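Local coordinates for protein glutaredoxin (Populus tremula x Populus tremuloides, PDB 2E7P) that binds a glutathione-ligated [2Fe-2S] cluster and, as a thioredoxin-fold glutaredoxin, probably reduces low-molecular-weight and protein disulfides with glutathione, at residues V22-K27 and N34-L39. Residues are numbered along the deposited sequence; the frame is centred on the assembly and turned at random.
With GSH (glutathione), chain G; GSH (glutathione), chain H.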
loop_
_atom_site.group_PDB
_atom_site.type_symbol
_atom_site.label_atom_id
_atom_site.label_comp_id
_atom_site.label_asym_id
_atom_site.label_seq_id
_atom_site.Cartn_x
_atom_site.Cartn_y
_atom_site.Cartn_z
ATOM N N VAL C 22 -11.512 15.267 -10.399
ATOM C CA VAL C 22 -11.186 14.386 -9.276
ATOM C C VAL C 22 -9.679 14.226 -9.213
ATOM O O VAL C 22 -9.011 13.978 -10.218
ATOM C CB VAL C 22 -11.842 13.004 -9.373
ATOM C CG1 VAL C 22 -11.554 12.153 -8.094
ATOM C CG2 VAL C 22 -13.359 13.119 -9.622
ATOM N N VAL C 23 -9.138 14.369 -8.019
ATOM C CA VAL C 23 -7.695 14.255 -7.844
ATOM C C VAL C 23 -7.407 13.345 -6.650
ATOM O O VAL C 23 -7.966 13.527 -5.539
ATOM C CB VAL C 23 -7.003 15.643 -7.673
ATOM C CG1 VAL C 23 -5.503 15.445 -7.331
ATOM C CG2 VAL C 23 -7.174 16.510 -8.962
ATOM N N VAL C 24 -6.553 12.369 -6.904
ATOM C CA VAL C 24 -6.125 11.407 -5.880
ATOM C C VAL C 24 -4.616 11.537 -5.663
ATOM O O VAL C 24 -3.839 11.133 -6.498
ATOM C CB VAL C 24 -6.472 9.946 -6.285
ATOM C CG1 VAL C 24 -6.046 8.973 -5.207
ATOM C CG2 VAL C 24 -7.987 9.785 -6.514
ATOM N N PHE C 25 -4.207 12.092 -4.533
ATOM C CA PHE C 25 -2.811 11.946 -4.081
ATOM C C PHE C 25 -2.570 10.523 -3.552
ATOM O O PHE C 25 -3.314 10.015 -2.731
ATOM C CB PHE C 25 -2.433 13.027 -3.047
ATOM C CG PHE C 25 -2.554 14.442 -3.577
ATOM C CD1 PHE C 25 -1.484 15.065 -4.205
ATOM C CD2 PHE C 25 -3.732 15.151 -3.417
ATOM C CE1 PHE C 25 -1.573 16.375 -4.653
ATOM C CE2 PHE C 25 -3.850 16.450 -3.894
ATOM C CZ PHE C 25 -2.756 17.063 -4.510
ATOM N N SER C 26 -1.515 9.893 -4.056
ATOM C CA SER C 26 -1.345 8.456 -4.008
ATOM C C SER C 26 0.151 8.091 -3.884
ATOM O O SER C 26 1.018 8.946 -4.003
ATOM C CB SER C 26 -1.952 7.873 -5.301
ATOM O OG SER C 26 -1.756 6.486 -5.411
ATOM N N LYS C 27 0.426 6.830 -3.564
ATOM C CA LYS C 27 1.748 6.233 -3.653
ATOM C C LYS C 27 1.528 4.965 -4.484
ATOM O O LYS C 27 0.489 4.290 -4.352
ATOM C CB LYS C 27 2.304 5.849 -2.272
ATOM C CG LYS C 27 2.660 7.003 -1.302
ATOM C CD LYS C 27 3.997 7.617 -1.568
ATOM C CE LYS C 27 4.195 8.865 -0.698
ATOM N NZ LYS C 27 4.878 8.591 0.622
ATOM N N ASN C 34 -4.875 1.920 -4.372
ATOM C CA ASN C 34 -5.570 1.083 -5.394
ATOM C C ASN C 34 -7.056 0.811 -5.171
ATOM O O ASN C 34 -7.812 0.729 -6.115
ATOM C CB ASN C 34 -4.828 -0.239 -5.581
ATOM C CG ASN C 34 -3.391 -0.013 -6.084
ATOM O OD1 ASN C 34 -3.115 1.015 -6.696
ATOM N ND2 ASN C 34 -2.485 -0.934 -5.786
ATOM N N ARG C 35 -7.460 0.646 -3.909
ATOM C CA ARG C 35 -8.879 0.475 -3.544
ATOM C C ARG C 35 -9.702 1.748 -3.898
ATOM O O ARG C 35 -10.801 1.675 -4.461
ATOM C CB ARG C 35 -8.988 0.125 -2.043
ATOM C CG ARG C 35 -10.449 -0.117 -1.487
ATOM C CD ARG C 35 -11.188 -1.267 -2.180
ATOM N NE ARG C 35 -12.524 -1.430 -1.609
ATOM C CZ ARG C 35 -13.632 -1.693 -2.307
ATOM N NH1 ARG C 35 -13.577 -1.839 -3.629
ATOM N NH2 ARG C 35 -14.811 -1.796 -1.671
ATOM N N VAL C 36 -9.161 2.915 -3.595
ATOM C CA VAL C 36 -9.810 4.147 -4.047
ATOM C C VAL C 36 -9.950 4.219 -5.567
ATOM O O VAL C 36 -11.009 4.554 -6.089
ATOM C CB VAL C 36 -9.070 5.379 -3.500
ATOM C CG1 VAL C 36 -9.468 6.661 -4.269
ATOM C CG2 VAL C 36 -9.385 5.504 -2.012
ATOM N N LYS C 37 -8.892 3.874 -6.278
ATOM C CA LYS C 37 -8.913 3.843 -7.737
ATOM C C LYS C 37 -9.979 2.875 -8.247
ATOM O O LYS C 37 -10.679 3.181 -9.218
ATOM C CB LYS C 37 -7.512 3.430 -8.244
ATOM C CG LYS C 37 -6.474 4.553 -8.105
ATOM C CD LYS C 37 -5.097 3.974 -8.192
ATOM C CE LYS C 37 -4.024 4.998 -7.757
ATOM N NZ LYS C 37 -2.682 4.490 -8.101
ATOM N N GLN C 38 -10.045 1.696 -7.626
ATOM C CA GLN C 38 -11.068 0.688 -7.934
ATOM C C GLN C 38 -12.487 1.259 -7.781
ATOM O O GLN C 38 -13.316 1.125 -8.661
ATOM C CB GLN C 38 -10.910 -0.535 -7.015
ATOM C CG GLN C 38 -11.888 -1.701 -7.380
ATOM C CD GLN C 38 -11.667 -2.921 -6.521
ATOM O OE1 GLN C 38 -11.398 -2.807 -5.329
ATOM N NE2 GLN C 38 -11.802 -4.109 -7.120
ATOM N N LEU C 39 -12.748 1.895 -6.646
ATOM C CA LEU C 39 -14.049 2.519 -6.377
ATOM C C LEU C 39 -14.375 3.646 -7.333
ATOM O O LEU C 39 -15.501 3.760 -7.774
ATOM C CB LEU C 39 -14.100 3.020 -4.915
ATOM C CG LEU C 39 -14.173 1.816 -3.966
ATOM C CD1 LEU C 39 -13.870 2.190 -2.500
ATOM C CD2 LEU C 39 -15.573 1.082 -4.165
HETATM N N1 GSH G . 6.133 -3.512 -9.782
HETATM C CA1 GSH G . 4.908 -4.125 -10.294
HETATM C C1 GSH G . 4.872 -3.855 -11.767
HETATM O O11 GSH G . 4.017 -4.374 -12.518
HETATM O O12 GSH G . 5.717 -3.056 -12.208
HETATM C CB1 GSH G . 3.740 -3.420 -9.584
HETATM C CG1 GSH G . 2.306 -3.884 -9.952
HETATM C CD1 GSH G . 1.278 -3.560 -8.848
HETATM O OE1 GSH G . 1.624 -2.987 -7.823
HETATM N N2 GSH G . 0.003 -3.905 -9.060
HETATM C CA2 GSH G . -1.048 -3.740 -8.071
HETATM C C2 GSH G . -1.439 -5.126 -7.649
HETATM O O2 GSH G . -1.370 -6.022 -8.467
HETATM C CB2 GSH G . -2.274 -3.185 -8.764
HETATM S SG2 GSH G . -2.041 -1.449 -9.189
HETATM N N3 GSH G . -1.893 -5.368 -6.411
HETATM C CA3 GSH G . -2.323 -6.676 -5.918
HETATM C C3 GSH G . -3.653 -7.076 -6.536
HETATM O O31 GSH G . -4.298 -6.292 -7.277
HETATM O O32 GSH G . -4.124 -8.207 -6.299
HETATM N N1 GSH H . -7.270 5.718 7.352
HETATM C CA1 GSH H . -6.428 6.079 6.207
HETATM C C1 GSH H . -7.269 5.983 4.966
HETATM O O11 GSH H . -6.903 6.483 3.864
HETATM O O12 GSH H . -8.369 5.400 5.099
HETATM C CB1 GSH H . -5.180 5.182 6.181
HETATM C CG1 GSH H . -4.162 5.585 5.090
HETATM C CD1 GSH H . -2.798 5.005 5.350
HETATM O OE1 GSH H . -2.547 4.376 6.367
HETATM N N2 GSH H . -1.860 5.287 4.453
HETATM C CA2 GSH H . -0.480 4.814 4.616
HETATM C C2 GSH H . 0.437 6.000 4.402
HETATM O O2 GSH H . 0.097 6.995 3.730
HETATM C CB2 GSH H . -0.181 3.691 3.572
HETATM S SG2 GSH H . -1.070 2.090 3.367
HETATM N N3 GSH H . 1.651 5.968 4.960
HETATM C CA3 GSH H . 2.590 7.037 4.771
HETATM C C3 GSH H . 3.028 7.018 3.311
HETATM O O31 GSH H . 3.037 5.958 2.638
HETATM O O32 GSH H . 3.394 8.092 2.814
HETATM O O HOH W 1 -1.562 3.037 -5.919
#
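In the beta-alpha-beta unit of the thioredoxin fold, at the edge of the glutathione pocket to which K27 belongs, strand 22-26 packs on helix 31-42 through V24 and V36, with S26 and K37 forming a polar end. The two valines run alongside each other in opposite senses, V24 CG2 touching V36 CG1 at 4.1 Å. Beyond CG the K37 chain runs extended (chi2 162°), carrying its ammonium to the end of the strand, where NZ gives S26 OG a weak hydrogen bond of 3.5 Å. E51 of the neighbouring strand is the stronger partner of both, in a salt bridge with K37 and a hydrogen bond with S26. A water accepts from K37 NZ at 2.9 Å and lies within hydrogen-bonding distance of K27 O (2.9 Å) and N34 OD1 (2.7 Å), linking the strand end to the helix. K27 starts its side chain away from the helix, and its NZ donates to carboxylate O32 of a glutathione at 2.7 Å. A methionine here would probably cost that carboxylate the hydrogen bond and charge of this lysine and weaken the hold on glutathione. The salt bridge to E51 and the bridging water probably compensate the charge of the buried K37 ammonium, while K27 directs its own to the ligand.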